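Local coordinates for class B carbapenemase GOB-18 (Elizabethkingia meningoseptica, PDB 5K0W), which probably hydrolyses beta-lactam antibiotics, carbapenems among them, as a class B3 metallo-beta-lactamase with two zinc ions in its active site, at residues 219-230 and 275-283. Numbering follows the deposited sequence.
Sequences QSDYAYTFGVMK and LEKSYLNKI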
loop_
_atom_site.group_PDB
_atom_site.type_symbol
_atom_site.label_atom_id
_atom_site.label_comp_id
_atom_site.label_asym_id
_atom_site.label_seq_id
_atom_site.Cartn_x
_atom_site.Cartn_y
_atom_site.Cartn_z
ATOM N N GLN A 219 4.281 -19.411 5.487
ATOM C CA GLN A 219 5.585 -19.449 6.120
ATOM C C GLN A 219 6.698 -19.215 5.120
ATOM O O GLN A 219 7.533 -18.319 5.338
ATOM C CB GLN A 219 5.785 -20.775 6.863
ATOM C CG GLN A 219 6.903 -20.702 7.884
ATOM C CD GLN A 219 7.259 -22.053 8.409
ATOM O OE1 GLN A 219 6.853 -22.433 9.522
ATOM N NE2 GLN A 219 8.061 -22.779 7.628
ATOM N N SER A 220 6.702 -20.009 4.024
ATOM C CA SER A 220 7.689 -19.892 2.946
ATOM C C SER A 220 7.616 -18.524 2.260
ATOM O O SER A 220 8.664 -17.962 1.928
ATOM C CB SER A 220 7.523 -21.012 1.923
ATOM O OG SER A 220 6.177 -21.240 1.536
ATOM N N ASP A 221 6.383 -17.971 2.083
ATOM C CA ASP A 221 6.179 -16.665 1.450
ATOM C C ASP A 221 6.904 -15.544 2.178
ATOM O O ASP A 221 7.769 -14.931 1.569
ATOM C CB ASP A 221 4.697 -16.381 1.210
ATOM C CG ASP A 221 4.187 -16.838 -0.150
ATOM O OD1 ASP A 221 5.002 -17.371 -0.947
ATOM O OD2 ASP A 221 2.993 -16.587 -0.451
ATOM N N TYR A 222 6.638 -15.370 3.508
ATOM C CA TYR A 222 7.308 -14.446 4.443
ATOM C C TYR A 222 8.848 -14.644 4.403
ATOM O O TYR A 222 9.613 -13.661 4.410
ATOM C CB TYR A 222 6.843 -14.725 5.901
ATOM C CG TYR A 222 5.581 -14.012 6.345
ATOM C CD1 TYR A 222 5.533 -12.622 6.437
ATOM C CD2 TYR A 222 4.446 -14.726 6.714
ATOM C CE1 TYR A 222 4.370 -11.964 6.827
ATOM C CE2 TYR A 222 3.275 -14.076 7.102
ATOM C CZ TYR A 222 3.253 -12.697 7.189
ATOM O OH TYR A 222 2.111 -12.058 7.596
ATOM N N ALA A 223 9.288 -15.932 4.397
ATOM C CA ALA A 223 10.706 -16.281 4.367
ATOM C C ALA A 223 11.388 -15.700 3.118
ATOM O O ALA A 223 12.460 -15.097 3.237
ATOM C CB ALA A 223 10.893 -17.786 4.461
ATOM N N TYR A 224 10.728 -15.810 1.949
ATOM C CA TYR A 224 11.222 -15.251 0.701
ATOM C C TYR A 224 11.282 -13.719 0.873
ATOM O O TYR A 224 12.357 -13.132 0.721
ATOM C CB TYR A 224 10.281 -15.655 -0.443
ATOM C CG TYR A 224 10.404 -14.820 -1.704
ATOM C CD1 TYR A 224 9.613 -13.684 -1.896
ATOM C CD2 TYR A 224 11.262 -15.201 -2.732
ATOM C CE1 TYR A 224 9.719 -12.917 -3.058
ATOM C CE2 TYR A 224 11.364 -14.454 -3.905
ATOM C CZ TYR A 224 10.592 -13.311 -4.065
ATOM O OH TYR A 224 10.698 -12.587 -5.233
ATOM N N THR A 225 10.116 -13.102 1.245
ATOM C CA THR A 225 9.887 -11.678 1.492
ATOM C C THR A 225 10.986 -11.031 2.310
ATOM O O THR A 225 11.464 -9.973 1.905
ATOM C CB THR A 225 8.475 -11.442 2.026
ATOM O OG1 THR A 225 7.579 -11.924 1.050
ATOM C CG2 THR A 225 8.157 -9.959 2.246
ATOM N N PHE A 226 11.413 -11.665 3.425
ATOM C CA PHE A 226 12.498 -11.124 4.252
ATOM C C PHE A 226 13.824 -11.131 3.498
ATOM O O PHE A 226 14.561 -10.137 3.542
ATOM C CB PHE A 226 12.596 -11.818 5.624
ATOM C CG PHE A 226 11.464 -11.483 6.586
ATOM C CD1 PHE A 226 11.348 -10.211 7.139
ATOM C CD2 PHE A 226 10.565 -12.457 6.996
ATOM C CE1 PHE A 226 10.321 -9.915 8.046
ATOM C CE2 PHE A 226 9.537 -12.150 7.882
ATOM C CZ PHE A 226 9.423 -10.884 8.403
ATOM N N GLY A 227 14.068 -12.199 2.741
ATOM C CA GLY A 227 15.277 -12.319 1.936
ATOM C C GLY A 227 15.396 -11.214 0.902
ATOM O O GLY A 227 16.370 -10.464 0.897
ATOM N N VAL A 228 14.386 -11.087 0.048
ATOM C CA VAL A 228 14.318 -10.119 -1.051
ATOM C C VAL A 228 14.285 -8.635 -0.570
ATOM O O VAL A 228 14.928 -7.776 -1.179
ATOM C CB VAL A 228 13.180 -10.534 -2.041
ATOM C CG1 VAL A 228 11.794 -10.415 -1.412
ATOM C CG2 VAL A 228 13.253 -9.772 -3.360
ATOM N N MET A 229 13.600 -8.362 0.558
ATOM C CA MET A 229 13.495 -7.008 1.111
ATOM C C MET A 229 14.806 -6.443 1.710
ATOM O O MET A 229 15.005 -5.228 1.685
ATOM C CB MET A 229 12.295 -6.869 2.062
ATOM C CG MET A 229 10.976 -6.668 1.344
ATOM S SD MET A 229 9.524 -6.532 2.420
ATOM C CE MET A 229 9.403 -4.749 2.623
ATOM N N LYS A 230 15.683 -7.308 2.238
ATOM C CA LYS A 230 16.986 -6.925 2.818
ATOM C C LYS A 230 18.009 -6.532 1.743
ATOM O O LYS A 230 18.974 -5.828 2.049
ATOM C CB LYS A 230 17.570 -8.091 3.647
ATOM C CG LYS A 230 17.046 -8.183 5.084
ATOM C CD LYS A 230 17.306 -9.555 5.722
ATOM C CE LYS A 230 18.672 -9.726 6.355
ATOM N NZ LYS A 230 18.869 -11.102 6.897
ATOM N N LEU A 275 10.958 -7.347 12.295
ATOM C CA LEU A 275 9.864 -8.124 11.736
ATOM C C LEU A 275 10.313 -9.580 11.463
ATOM O O LEU A 275 9.517 -10.510 11.661
ATOM C CB LEU A 275 9.293 -7.433 10.493
ATOM C CG LEU A 275 8.410 -6.204 10.767
ATOM C CD1 LEU A 275 8.257 -5.344 9.539
ATOM C CD2 LEU A 275 7.045 -6.595 11.265
ATOM N N GLU A 276 11.589 -9.786 11.066
ATOM C CA GLU A 276 12.156 -11.123 10.824
ATOM C C GLU A 276 12.390 -11.816 12.156
ATOM O O GLU A 276 12.057 -12.998 12.274
ATOM C CB GLU A 276 13.442 -11.035 10.017
ATOM C CG GLU A 276 13.879 -12.339 9.377
ATOM C CD GLU A 276 15.306 -12.282 8.878
ATOM O OE1 GLU A 276 15.522 -11.769 7.758
ATOM O OE2 GLU A 276 16.218 -12.665 9.646
ATOM N N LYS A 277 12.899 -11.070 13.179
ATOM C CA LYS A 277 13.134 -11.559 14.555
ATOM C C LYS A 277 11.849 -12.141 15.141
ATOM O O LYS A 277 11.874 -13.255 15.660
ATOM C CB LYS A 277 13.679 -10.435 15.464
ATOM C CG LYS A 277 15.184 -10.458 15.630
ATOM C CD LYS A 277 15.728 -9.120 16.138
ATOM C CE LYS A 277 17.142 -9.300 16.638
ATOM N NZ LYS A 277 17.881 -8.011 16.718
ATOM N N SER A 278 10.723 -11.415 15.017
ATOM C CA SER A 278 9.444 -11.925 15.522
ATOM C C SER A 278 8.879 -13.029 14.618
ATOM O O SER A 278 8.274 -13.968 15.134
ATOM C CB SER A 278 8.439 -10.814 15.827
ATOM O OG SER A 278 8.159 -10.033 14.686
ATOM N N TYR A 279 9.166 -12.966 13.292
ATOM C CA TYR A 279 8.724 -13.998 12.349
ATOM C C TYR A 279 9.348 -15.352 12.713
ATOM O O TYR A 279 8.631 -16.357 12.786
ATOM C CB TYR A 279 9.034 -13.607 10.890
ATOM C CG TYR A 279 9.023 -14.782 9.938
ATOM C CD1 TYR A 279 7.832 -15.423 9.599
ATOM C CD2 TYR A 279 10.206 -15.284 9.409
ATOM C CE1 TYR A 279 7.822 -16.539 8.763
ATOM C CE2 TYR A 279 10.206 -16.391 8.558
ATOM C CZ TYR A 279 9.011 -17.018 8.243
ATOM O OH TYR A 279 9.016 -18.110 7.410
ATOM N N LEU A 280 10.682 -15.358 12.957
ATOM C CA LEU A 280 11.428 -16.551 13.335
ATOM C C LEU A 280 11.003 -17.028 14.702
ATOM O O LEU A 280 10.883 -18.236 14.895
ATOM C CB LEU A 280 12.947 -16.339 13.285
ATOM C CG LEU A 280 13.555 -16.091 11.907
ATOM C CD1 LEU A 280 14.835 -15.250 12.009
ATOM C CD2 LEU A 280 13.774 -17.400 11.139
ATOM N N ASN A 281 10.726 -16.097 15.640
ATOM C CA ASN A 281 10.282 -16.467 16.980
ATOM C C ASN A 281 8.936 -17.168 16.933
ATOM O O ASN A 281 8.669 -18.060 17.745
ATOM C CB ASN A 281 10.251 -15.272 17.911
ATOM C CG ASN A 281 10.718 -15.629 19.279
ATOM O OD1 ASN A 281 11.912 -15.814 19.515
ATOM N ND2 ASN A 281 9.775 -15.790 20.190
ATOM N N LYS A 282 8.105 -16.805 15.939
ATOM C CA LYS A 282 6.798 -17.430 15.721
ATOM C C LYS A 282 6.977 -18.869 15.168
ATOM O O LYS A 282 6.346 -19.798 15.683
ATOM C CB LYS A 282 5.909 -16.559 14.803
ATOM C CG LYS A 282 4.590 -17.211 14.440
ATOM C CD LYS A 282 3.487 -16.217 14.190
ATOM C CE LYS A 282 2.183 -16.890 13.825
ATOM N NZ LYS A 282 1.526 -17.520 14.994
ATOM N N ILE A 283 7.852 -19.045 14.146
ATOM C CA ILE A 283 8.102 -20.355 13.540
ATOM C C ILE A 283 8.763 -21.387 14.468
ATOM O O ILE A 283 8.569 -22.589 14.261
ATOM C CB ILE A 283 8.710 -20.309 12.121
ATOM C CG1 ILE A 283 10.191 -19.952 12.136
ATOM C CG2 ILE A 283 7.931 -19.381 11.221
ATOM C CD1 ILE A 283 11.050 -20.922 11.406
#
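Tyr279 lies as a knob in the hole formed by Gln219, Tyr222, Ala223 and Phe226, and together with Phe226 it carries the packing between two helices that run nearly antiparallel. Its CG is anti to the backbone N (chi1 161°), which carries the ring across to the other helix. There Tyr279 CE1 meets Tyr222 CB at 3.5 Å, and Tyr279 CG meets Phe226 CE2 at 3.4 Å, the Phe226 and Tyr279 ring planes being inclined by 35°. The short side chain of Ala223 lets the phenol end come close, Ala223 CB lying 3.5 Å from Tyr279 OH. Phe226 presents one ring face to the opposite backbone: CA of Glu276 stands 3.7 Å from the ring centroid in a CH-pi contact, while CB of Leu275 lies in plane at the ring edge.

In this metallo-beta-lactamase fold, the contact packs the C-terminal helix 265-284 against helix 218-230. Tyr222 touches Tyr279 mainly through CB; its side chain then leads away toward the zinc ligand His175, and its hydroxyl is hydrogen-bonded to Ser202 O.

Polar contacts flank the aromatic cluster. A phenol suits the knob: its ring fills the hole and Tyr279 OH can give a weak hydrogen bond to Gln219 O (2.6 Å), a carbonyl that also accepts the helical bond from Ala223 N. Toward the other end, the long chain of Lys230 bends at chi3 (85°), and Lys230 NZ forms a salt bridge with Glu276 OE1 at 3.5 Å; the aliphatic CG of Glu276 meanwhile packs on Phe226.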